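Local coordinates for protein putative gamma-glutamylcyclotransferase YkqA (PDB 2QIK) that probably acts as a gamma-glutamylcyclotransferase, an acyltransferase of the AIG2-like family, at residues 13-18 with 117-122; 203-206 with 211-214. All coordinates share one frame; numbering follows the deposited sequence. Where two conformers were deposited one is given.

Contact 1 (13-18 with 117-122)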
ATOM      1  N   LYS A  13       5.792   5.578  -9.406  1.00  8.46           N
ATOM      2  CA  LYS A  13       4.706   5.649 -10.384  1.00  8.74           C
ATOM      3  C   LYS A  13       3.919   6.906 -10.143  1.00  9.05           C
ATOM      4  O   LYS A  13       3.639   7.266  -9.009  1.00  8.92           O
ATOM      5  CB  LYS A  13       3.834   4.379 -10.265  1.00 13.01           C
ATOM      6  CG  LYS A  13       2.919   4.142 -11.416  1.00 14.68           C
ATOM      7  CD  LYS A  13       2.034   2.878 -11.110  1.00 15.53           C
ATOM      8  CE  LYS A  13       1.365   2.434 -12.361  1.00 19.98           C
ATOM      9  NZ  LYS A  13       0.499   1.219 -12.096  1.00 25.52           N
ATOM     10  N   HIS A  14       3.499   7.568 -11.203  1.00  9.48           N
ATOM     11  CA  HIS A  14       2.700   8.752 -11.135  1.00 10.90           C
ATOM     12  C   HIS A  14       3.385   9.940 -10.484  1.00 13.53           C
ATOM     13  O   HIS A  14       2.715  10.951 -10.119  1.00 19.26           O
ATOM     14  CB  HIS A  14       1.340   8.546 -10.435  1.00 11.06           C
ATOM     15  CG  HIS A  14       0.594   7.396 -10.992  1.00 10.91           C
ATOM     16  ND1 HIS A  14       0.089   6.335 -10.309  1.00 13.67           N
ATOM     17  CD2 HIS A  14       0.315   7.163 -12.298  1.00 10.18           C
ATOM     18  CE1 HIS A  14      -0.460   5.483 -11.166  1.00  9.98           C
ATOM     19  NE2 HIS A  14      -0.370   5.986 -12.373  1.00 15.98           N
ATOM     20  N   GLU A  15       4.706   9.938 -10.468  1.00  9.72           N
ATOM     21  CA  GLU A  15       5.453  11.111 -10.002  1.00 10.19           C
ATOM     22  C   GLU A  15       6.187  11.701 -11.221  1.00  9.98           C
ATOM     23  O   GLU A  15       6.283  11.102 -12.296  1.00 10.52           O
ATOM     24  CB  GLU A  15       6.498  10.664  -8.974  1.00  8.98           C
ATOM     25  CG  GLU A  15       5.884  10.041  -7.725  1.00  8.67           C
ATOM     26  CD  GLU A  15       5.224  10.980  -6.760  1.00 10.73           C
ATOM     27  OE1 GLU A  15       5.027  12.183  -7.028  1.00 14.36           O
ATOM     28  OE2 GLU A  15       4.923  10.493  -5.648  1.00 11.37           O
ATOM     29  N   LYS A  16       6.664  12.948 -11.033  1.00 10.78           N
ATOM     30  CA  LYS A  16       7.079  13.763 -12.169  1.00 11.40           C
ATOM     31  C   LYS A  16       8.211  13.190 -12.990  1.00 10.61           C
ATOM     32  O   LYS A  16       8.347  13.491 -14.174  1.00 13.32           O
ATOM     33  CB  LYS A  16       7.402  15.156 -11.726  1.00 12.53           C
ATOM     34  CG  LYS A  16       8.562  15.268 -10.814  1.00 13.10           C
ATOM     35  CD  LYS A  16       8.782  16.693 -10.396  1.00 16.38           C
ATOM     36  CE  LYS A  16       9.963  16.812  -9.423  1.00 18.76           C
ATOM     37  NZ  LYS A  16      10.214  18.204  -8.985  1.00 22.14           N
ATOM     38  N   ASN A  17       9.076  12.379 -12.413  1.00 10.64           N
ATOM     39  CA  ASN A  17      10.190  11.774 -13.189  1.00 11.26           C
ATOM     40  C   ASN A  17      10.001  10.332 -13.582  1.00 10.68           C
ATOM     41  O   ASN A  17      10.931   9.697 -14.085  1.00 10.73           O
ATOM     42  CB  ASN A  17      11.550  12.032 -12.507  1.00 11.71           C
ATOM     43  CG  ASN A  17      11.884  13.528 -12.434  1.00 12.65           C
ATOM     44  OD1 ASN A  17      11.661  14.249 -13.395  1.00 14.95           O
ATOM     45  ND2 ASN A  17      12.441  13.941 -11.341  1.00 12.45           N
ATOM     46  N   HIS A  18       8.810   9.777 -13.345  1.00 10.39           N
ATOM     47  CA  HIS A  18       8.618   8.352 -13.568  1.00  9.70           C
ATOM     48  C   HIS A  18       8.844   7.959 -15.026  1.00 10.04           C
ATOM     49  O   HIS A  18       9.278   6.847 -15.294  1.00  8.93           O
ATOM     50  CB  HIS A  18       7.242   7.957 -13.112  1.00  9.37           C
ATOM     51  CG  HIS A  18       6.958   6.501 -13.221  1.00 10.02           C
ATOM     52  ND1 HIS A  18       7.599   5.560 -12.452  1.00 10.45           N
ATOM     53  CD2 HIS A  18       6.158   5.809 -14.054  1.00 11.14           C
ATOM     54  CE1 HIS A  18       7.149   4.357 -12.789  1.00 10.94           C
ATOM     55  NE2 HIS A  18       6.290   4.483 -13.779  1.00 11.23           N
ATOM     56  N   GLU A 117       2.779   9.024   0.836  1.00  6.42           N
ATOM     57  CA  GLU A 117       1.994   9.313   2.030  1.00  7.75           C
ATOM     58  C   GLU A 117       2.274  10.741   2.464  1.00  7.30           C
ATOM     59  O   GLU A 117       1.335  11.486   2.769  1.00  8.37           O
ATOM     60  CB  GLU A 117       2.375   8.306   3.110  1.00  8.07           C
ATOM     61  CG  GLU A 117       1.542   8.390   4.402  1.00  9.50           C
ATOM     62  CD  GLU A 117       1.960   9.362   5.426  1.00  8.58           C
ATOM     63  OE1 GLU A 117       1.174   9.529   6.403  1.00 11.61           O
ATOM     64  OE2 GLU A 117       3.078   9.899   5.296  1.00  9.42           O
ATOM     65  N   HIS A 118       3.514  11.192   2.363  1.00  6.49           N
ATOM     66  CA  HIS A 118       3.871  12.535   2.744  1.00  7.41           C
ATOM     67  C   HIS A 118       3.154  13.511   1.830  1.00  7.03           C
ATOM     68  O   HIS A 118       2.698  14.581   2.267  1.00  8.01           O
ATOM     69  CB  HIS A 118       5.386  12.706   2.688  1.00  9.24           C
ATOM     70  CG  HIS A 118       5.832  14.152   2.714  1.00 15.04           C
ATOM     71  ND1 HIS A 118       6.348  14.844   1.636  1.00 22.65           N
ATOM     72  CD2 HIS A 118       5.891  14.986   3.755  1.00 18.39           C
ATOM     73  CE1 HIS A 118       6.650  16.078   2.016  1.00 20.26           C
ATOM     74  NE2 HIS A 118       6.375  16.191   3.298  1.00 21.25           N
ATOM     75  N   GLN A 119       3.121  13.256   0.527  1.00  7.42           N
ATOM     76  CA  GLN A 119       2.446  14.177  -0.427  1.00  8.06           C
ATOM     77  C   GLN A 119       0.964  14.285  -0.112  1.00  6.75           C
ATOM     78  O   GLN A 119       0.394  15.334  -0.139  1.00  9.00           O
ATOM     79  CB  GLN A 119       2.654  13.689  -1.840  1.00  8.46           C
ATOM     80  CG  GLN A 119       4.138  13.842  -2.335  1.00  9.53           C
ATOM     81  CD  GLN A 119       4.333  13.253  -3.697  1.00  9.95           C
ATOM     82  OE1 GLN A 119       4.858  13.962  -4.602  1.00 13.72           O
ATOM     83  NE2 GLN A 119       3.888  12.077  -3.898  1.00  8.26           N
HETATM   84  N   MSE A 120       0.357  13.161   0.238  1.00  7.56           N
HETATM   85  CA  MSE A 120      -1.045  13.136   0.540  1.00  7.00           C
HETATM   86  C   MSE A 120      -1.390  13.983   1.753  1.00  7.51           C
HETATM   87  O   MSE A 120      -2.335  14.793   1.768  1.00  8.04           O
HETATM   88  CB  MSE A 120      -1.504  11.700   0.751  1.00  7.32           C
HETATM   89  CG  MSE A 120      -2.968  11.516   1.233  1.00  9.07           C
HETATM   90 SE   MSE A 120      -3.496   9.726   1.489  1.00 15.90          SE
HETATM   91  CE  MSE A 120      -2.400   9.397   3.002  1.00  9.85           C
ATOM     92  N   ILE A 121      -0.619  13.815   2.841  1.00  7.49           N
ATOM     93  CA  ILE A 121      -0.922  14.531   4.054  0.50  8.71           C
ATOM     94  C   ILE A 121      -0.458  15.971   3.957  1.00  9.86           C
ATOM     95  O   ILE A 121      -1.214  16.879   4.313  1.00 11.34           O
ATOM     96  CB  ILE A 121      -0.388  13.818   5.278  0.50  9.43           C
ATOM     97  CG1 ILE A 121      -1.161  12.530   5.486  0.50 12.24           C
ATOM     98  CG2 ILE A 121      -0.497  14.682   6.508  0.50 13.30           C
ATOM     99  CD1 ILE A 121      -0.607  11.404   4.750  0.50 19.58           C
ATOM    100  N   SER A 122       0.764  16.242   3.484  1.00  9.23           N
ATOM    101  CA  SER A 122       1.290  17.597   3.507  1.00 10.40           C
ATOM    102  C   SER A 122       0.558  18.515   2.513  1.00 10.41           C
ATOM    103  O   SER A 122       0.554  19.736   2.709  1.00 13.09           O
ATOM    104  CB  SER A 122       2.772  17.584   3.258  1.00 12.50           C
ATOM    105  OG  SER A 122       3.055  17.243   1.949  1.00 14.02           O
TER

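Contact 2 (203-206 with 211-214)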
ATOM      1  N   LYS A 203      -6.374   6.104  12.716  1.00  7.54           N
ATOM      2  CA  LYS A 203      -6.586   5.530  14.063  1.00  8.09           C
ATOM      3  C   LYS A 203      -7.135   4.142  13.973  1.00  8.52           C
ATOM      4  O   LYS A 203      -6.662   3.219  14.665  1.00  8.69           O
ATOM      5  CB  LYS A 203      -7.488   6.497  14.862  1.00  9.82           C
ATOM      6  CG  LYS A 203      -7.814   5.953  16.259  1.00 14.95           C
ATOM      7  CD  LYS A 203      -8.818   6.790  17.051  1.00 20.23           C
ATOM      8  CE  LYS A 203      -9.343   6.097  18.338  1.00 27.03           C
ATOM      9  NZ  LYS A 203     -10.652   6.668  18.748  1.00 31.53           N
ATOM     10  N   ARG A 204      -8.168   3.942  13.164  1.00  7.68           N
ATOM     11  CA  ARG A 204      -8.759   2.601  13.033  1.00  8.50           C
ATOM     12  C   ARG A 204      -7.745   1.556  12.610  1.00  7.36           C
ATOM     13  O   ARG A 204      -7.779   0.427  13.027  1.00  9.40           O
ATOM     14  CB  ARG A 204      -9.913   2.678  12.023  1.00  8.28           C
ATOM     15  CG  ARG A 204     -10.626   1.392  11.847  1.00  8.47           C
ATOM     16  CD  ARG A 204     -11.894   1.526  11.053  1.00 10.40           C
ATOM     17  NE  ARG A 204     -12.492   0.237  10.715  1.00  9.49           N
ATOM     18  CZ  ARG A 204     -13.725   0.070  10.297  1.00  9.63           C
ATOM     19  NH1 ARG A 204     -14.577   1.082  10.290  1.00  9.66           N
ATOM     20  NH2 ARG A 204     -14.123  -1.109   9.923  1.00 11.11           N
ATOM     21  N   GLU A 205      -6.823   1.965  11.758  1.00  7.75           N
ATOM     22  CA  GLU A 205      -5.798   1.070  11.203  1.00  7.98           C
ATOM     23  C   GLU A 205      -4.520   1.048  11.995  1.00  7.42           C
ATOM     24  O   GLU A 205      -3.548   0.384  11.615  1.00  7.93           O
ATOM     25  CB  GLU A 205      -5.497   1.452   9.729  1.00  7.63           C
ATOM     26  CG  GLU A 205      -6.741   1.461   8.888  1.00  8.74           C
ATOM     27  CD  GLU A 205      -7.314   0.184   8.596  1.00 11.49           C
ATOM     28  OE1 GLU A 205      -6.784  -0.873   9.002  1.00 14.01           O
ATOM     29  OE2 GLU A 205      -8.210   0.224   7.677  1.00 17.65           O
ATOM     30  N   GLY A 206      -4.464   1.718  13.146  1.00  7.02           N
ATOM     31  CA  GLY A 206      -3.303   1.591  13.990  1.00  7.56           C
ATOM     32  C   GLY A 206      -2.010   2.034  13.333  1.00  7.24           C
ATOM     33  O   GLY A 206      -0.949   1.481  13.587  1.00  8.51           O
ATOM     34  N   THR A 211       0.683  -0.946  13.106  1.00  8.01           N
ATOM     35  CA  THR A 211      -0.214  -2.108  12.860  1.00  8.08           C
ATOM     36  C   THR A 211      -0.326  -2.281  11.342  1.00  6.50           C
ATOM     37  O   THR A 211       0.090  -3.289  10.771  1.00  7.49           O
ATOM     38  CB  THR A 211      -1.546  -1.933  13.545  1.00  9.43           C
ATOM     39  OG1 THR A 211      -1.397  -1.620  14.929  1.00 10.10           O
ATOM     40  CG2 THR A 211      -2.384  -3.201  13.409  1.00  9.97           C
ATOM     41  N   TYR A 212      -0.911  -1.288  10.670  1.00  6.65           N
ATOM     42  CA  TYR A 212      -0.969  -1.167   9.237  1.00  5.72           C
ATOM     43  C   TYR A 212      -0.178   0.062   8.842  1.00  7.16           C
ATOM     44  O   TYR A 212      -0.031   1.008   9.640  1.00  7.32           O
ATOM     45  CB  TYR A 212      -2.397  -0.961   8.708  1.00  6.42           C
ATOM     46  CG  TYR A 212      -3.290  -2.188   8.836  1.00  5.81           C
ATOM     47  CD1 TYR A 212      -3.625  -2.976   7.747  1.00  6.69           C
ATOM     48  CD2 TYR A 212      -3.819  -2.552  10.076  1.00  7.61           C
ATOM     49  CE1 TYR A 212      -4.385  -4.082   7.881  1.00  6.50           C
ATOM     50  CE2 TYR A 212      -4.579  -3.668  10.213  1.00  8.19           C
ATOM     51  CZ  TYR A 212      -4.884  -4.455   9.086  1.00  6.76           C
ATOM     52  OH  TYR A 212      -5.647  -5.581   9.262  1.00  9.14           O
ATOM     53  N   ARG A 213       0.232   0.100   7.594  1.00  6.49           N
ATOM     54  CA  ARG A 213       0.743   1.334   6.987  1.00  6.82           C
ATOM     55  C   ARG A 213      -0.190   1.811   5.882  1.00  6.03           C
ATOM     56  O   ARG A 213      -0.840   0.992   5.211  1.00  6.02           O
ATOM     57  CB  ARG A 213       2.089   1.094   6.354  1.00  8.45           C
ATOM     58  CG  ARG A 213       2.196   0.101   5.296  1.00  8.69           C
ATOM     59  CD  ARG A 213       3.601  -0.031   4.766  1.00 11.06           C
ATOM     60  NE  ARG A 213       3.668  -0.869   3.676  1.00 12.59           N
ATOM     61  CZ  ARG A 213       3.590  -0.444   2.340  1.00 16.56           C
ATOM     62  NH1 ARG A 213       3.570   0.802   1.948  1.00 14.70           N
ATOM     63  NH2 ARG A 213       3.689  -1.305   1.443  1.00 16.45           N
ATOM     64  N   PRO A 214      -0.263   3.132   5.652  1.00  6.11           N
ATOM     65  CA  PRO A 214      -0.867   3.634   4.437  1.00  6.26           C
ATOM     66  C   PRO A 214      -0.092   3.123   3.245  1.00  6.96           C
ATOM     67  O   PRO A 214       1.142   2.955   3.309  1.00  8.32           O
ATOM     68  CB  PRO A 214      -0.762   5.145   4.608  1.00  9.21           C
ATOM     69  CG  PRO A 214      -0.332   5.430   5.997  1.00 10.80           C
ATOM     70  CD  PRO A 214       0.394   4.221   6.441  1.00  7.98           C
TER

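Contact 1 (13-18 with 117-122)
Glu15 and Gln119 make the whole contact, and only the ends of their side chains meet. The side chains come from opposite directions; Glu15 CA and Gln119 CA are 10.5 Å apart.

A hydrogen bond runs from Gln119 NE2 to Glu15 OE2, at 2.6 Å. It is bent, with an N-H...O angle of 138°. OE2 accepts on its syn lone pair, and lies tilted out of the amide plane. The carboxylate and amide planes are turned 36° apart. Glu15 OE1 and Gln119 OE1 are 3.0 Å apart; both are acceptors, so this approach adds no bond. Gln119 runs extended beyond CG (chi2 176°), which carries its amide out from the helix.

Further bonds hold the loop in place. Glu15 opens a type I turn closed by His18 N to Glu15 O, at 3.0 Å. Asn17 ND2 is hydrogen-bonded to Thr10 OG1, and His18 ND1 to Leu11 O. Lys116 NZ, from the same helix as Gln119, bonds Lys13 O and ties loop to helix a second time.

The contact is a small polar bridge at the surface. It joins helix 115-122 to the loop after strand 3-7, beside Thr10 of the probable substrate-binding loop of the gamma-glutamylcyclotransferase fold.

Contact 2 (203-206 with 211-214)
Glu205 leaves the end of helix 198-204 and points one carboxylate oxygen, OE1, at a face of the Tyr212 ring, at the start of strand 212-221. Glu205 CB meets Tyr212 CB at 4.1 Å. With CG beside the backbone N (chi1 -55°) and a bend at chi2, the chain folds back over the ring. At the tip, Glu205 OE1 sits 3.5 Å above the plane of the Tyr212 ring, over its centre. Glu205 OE1 is 3.6 Å from Tyr212 CD2. The carboxylate and ring planes are 64° apart, so the two groups do not stack flat. The other oxygen, OE2, is hydrogen-bonded to a bound citrate, probably from the crystallisation liquor. Beyond the ring, Tyr212 OH bonds the carbonyl of Ala177.

The backbones are joined by two hydrogen bonds. Tyr212 N reaches Glu205 O at 3.3 Å, approaching nearly in line with the C=O bond. The bond from Thr211 N to Gly206 O, at 3.0 Å, is shorter and straighter at the N-H (166°), though it reaches the carbonyl at a tilt. Gly206 O also accepts from Ser209 OG, which bonds Thr211 OG1 as well.

Gly206 has positive phi and is the C-prime residue of a Schellman motif. Its N bonds Lys203 O, and Val207 N bonds Tyr202 O. This helix stop, followed by a short turn into the strand, is a helix-to-strand connection within the AIG2-like region 185-267.

Overall arrangement
Contact 1 lies at the surface and contact 2 is partly buried, with Tyr212 its one buried touching residue. Their centres are about 20 Å apart. Contact 1 brings together parts of the chain 99 residues apart, by polar side-chain ends. Contact 2 is local, with four residues between its segments, and is joined by backbone bonds, with a carboxylate oxygen set over a ring. They share no helix or strand, but their elements touch: Glu117 CG packs on Pro214 CG at 3.8 Å. Helix 115-122 also meets helix 198-204, where Glu117 OE1 bonds Tyr202 OH and Met120 packs on Tyr202. The helix of contact 1 therefore packs against both elements of contact 2.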